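Local coordinates for protein phosphoglycerate oxidoreductase (Rhizobium etli, PDB 4HY3) that probably reduces hydroxypyruvate and glyoxylate with NAD(P)H as an NAD-binding 2-hydroxyacid dehydrogenase, at residues A275-V280 with H301-L306. Sequence-based numbering, arbitrary orientation.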
loop_
_atom_site.group_PDB
_atom_site.type_symbol
_atom_site.label_atom_id
_atom_site.label_comp_id
_atom_site.label_asym_id
_atom_site.label_seq_id
_atom_site.Cartn_x
_atom_site.Cartn_y
_atom_site.Cartn_z
ATOM N N ALA A 275 15.308 35.431 -9.791
ATOM C CA ALA A 275 16.294 34.551 -9.152
ATOM C C ALA A 275 16.151 33.138 -9.691
ATOM O O ALA A 275 17.153 32.512 -10.030
ATOM C CB ALA A 275 16.166 34.565 -7.637
ATOM N N LEU A 276 14.907 32.653 -9.796
ATOM C CA LEU A 276 14.623 31.319 -10.363
ATOM C C LEU A 276 14.996 31.182 -11.851
ATOM O O LEU A 276 15.700 30.250 -12.236
ATOM C CB LEU A 276 13.167 30.901 -10.111
ATOM C CG LEU A 276 12.629 29.718 -10.938
ATOM C CD1 LEU A 276 13.036 28.349 -10.402
ATOM C CD2 LEU A 276 11.128 29.839 -11.101
HETATM N N MSE A 277 14.541 32.112 -12.680
HETATM C CA MSE A 277 14.926 32.114 -14.098
HETATM C C MSE A 277 16.439 32.081 -14.256
HETATM O O MSE A 277 16.985 31.291 -15.043
HETATM C CB MSE A 277 14.294 33.322 -14.773
HETATM C CG MSE A 277 12.782 33.158 -14.746
HETATM SE SE MSE A 277 11.929 34.405 -16.008
HETATM C CE MSE A 277 12.675 33.694 -17.689
ATOM N N ALA A 278 17.128 32.923 -13.490
ATOM C CA ALA A 278 18.575 32.982 -13.509
ATOM C C ALA A 278 19.203 31.593 -13.365
ATOM O O ALA A 278 20.076 31.232 -14.161
ATOM C CB ALA A 278 19.080 33.928 -12.434
ATOM N N ALA A 279 18.740 30.817 -12.376
ATOM C CA ALA A 279 19.249 29.454 -12.135
ATOM C C ALA A 279 18.911 28.488 -13.264
ATOM O O ALA A 279 19.588 27.461 -13.434
ATOM C CB ALA A 279 18.746 28.914 -10.812
ATOM N N VAL A 280 17.884 28.819 -14.044
ATOM C CA VAL A 280 17.516 27.961 -15.168
ATOM C C VAL A 280 18.373 28.211 -16.412
ATOM O O VAL A 280 18.911 27.263 -16.972
ATOM C CB VAL A 280 16.013 28.030 -15.565
ATOM C CG1 VAL A 280 15.602 26.728 -16.251
ATOM C CG2 VAL A 280 15.107 28.319 -14.374
ATOM N N HIS A 301 7.158 38.985 -21.892
ATOM C CA HIS A 301 7.866 38.392 -20.764
ATOM C C HIS A 301 8.915 37.349 -21.102
ATOM O O HIS A 301 8.681 36.452 -21.918
ATOM C CB HIS A 301 6.844 37.802 -19.811
ATOM C CG HIS A 301 7.324 37.699 -18.386
ATOM N ND1 HIS A 301 8.175 36.737 -17.974
ATOM C CD2 HIS A 301 7.021 38.474 -17.260
ATOM C CE1 HIS A 301 8.416 36.892 -16.654
ATOM N NE2 HIS A 301 7.705 37.956 -16.220
ATOM N N PRO A 302 10.093 37.450 -20.465
ATOM C CA PRO A 302 11.167 36.494 -20.705
ATOM C C PRO A 302 10.781 35.029 -20.551
ATOM O O PRO A 302 11.257 34.200 -21.324
ATOM C CB PRO A 302 12.214 36.875 -19.653
ATOM C CG PRO A 302 12.023 38.332 -19.464
ATOM C CD PRO A 302 10.559 38.610 -19.675
ATOM N N VAL A 303 9.936 34.706 -19.573
ATOM C CA VAL A 303 9.697 33.297 -19.201
ATOM C C VAL A 303 9.309 32.427 -20.386
ATOM O O VAL A 303 9.509 31.215 -20.376
ATOM C CB VAL A 303 8.627 33.135 -18.108
ATOM C CG1 VAL A 303 8.582 31.697 -17.622
ATOM C CG2 VAL A 303 8.931 34.041 -16.931
ATOM N N ARG A 304 8.779 33.061 -21.415
ATOM C CA ARG A 304 8.264 32.344 -22.556
ATOM C C ARG A 304 9.321 31.637 -23.416
ATOM O O ARG A 304 9.078 30.545 -23.932
ATOM C CB ARG A 304 7.380 33.280 -23.350
ATOM C CG ARG A 304 6.429 34.004 -22.410
ATOM C CD ARG A 304 5.265 34.616 -23.139
ATOM N NE ARG A 304 4.315 35.206 -22.211
ATOM C CZ ARG A 304 3.029 34.881 -22.152
ATOM N NH1 ARG A 304 2.542 33.960 -22.970
ATOM N NH2 ARG A 304 2.233 35.478 -21.272
ATOM N N SER A 305 10.503 32.228 -23.529
ATOM C CA SER A 305 11.551 31.658 -24.373
ATOM C C SER A 305 12.497 30.691 -23.634
ATOM O O SER A 305 13.196 29.886 -24.256
ATOM C CB SER A 305 12.354 32.780 -25.032
ATOM O OG SER A 305 13.163 33.423 -24.068
ATOM N N LEU A 306 12.518 30.767 -22.310
ATOM C CA LEU A 306 13.526 30.054 -21.532
ATOM C C LEU A 306 13.489 28.544 -21.744
ATOM O O LEU A 306 12.493 27.898 -21.414
ATOM C CB LEU A 306 13.344 30.372 -20.058
ATOM C CG LEU A 306 14.511 30.000 -19.169
ATOM C CD1 LEU A 306 15.664 30.942 -19.468
ATOM C CD2 LEU A 306 14.081 30.100 -17.712
#
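The flat group here is the His301 imidazole, and its edge meets Met277, which is a selenomethionine. Its selenium SE stands near the ring plane, 5.4 Å from the ring centroid. This is an edge-on Met-aromatic approach. Also at the edge, in the ring plane, is the backbone N of Val303. It donates a hydrogen bond of 3.1 Å to His301 ND1, and the bond is almost straight at 170°. That bond is consistent with the ring being held in this rotation at the start of the 3-10 turn 302-304.

Met277 reaches across from helix 273-281 and supplies most of the helix side of the contact. Its CG is anti to the carbonyl carbon, and the chain then runs out extended until it bends at chi3 (64°). The bend lays the terminal methyl CE against the turn, beside Val303 CA. The same methyl lies 3.8 Å from Pro302 CB. It is also 3.9 Å from Leu306 CD2. The side chains of Met277 and Val303 cross at about a right angle. SE lies on the CG2 side of Val303, though the exact spacing there is doubtful. One helical turn on, Val280 meets the CD2 branch of Leu306, with its CB 3.6 Å from that methyl. Leu306 CD2 therefore touches both helix residues.

Phe273 and Phe309 also touch Val303. Arg311 NH1 bonds the carbonyl oxygens of Val303 and Leu306, tying the loop to strand 309-311. The guanidinium of Arg304, through NH1, forms a salt bridge with Glu161 of a second subunit.

The contact joins a helix of the Rossmann-type NAD-binding domain to the loop between its last two parallel strands, 286-289 and 309-311. The chemistry across it is apolar, so helix and loop are held by side-chain packing, while polar bonds lie within the loop or run to Arg311 and a second subunit.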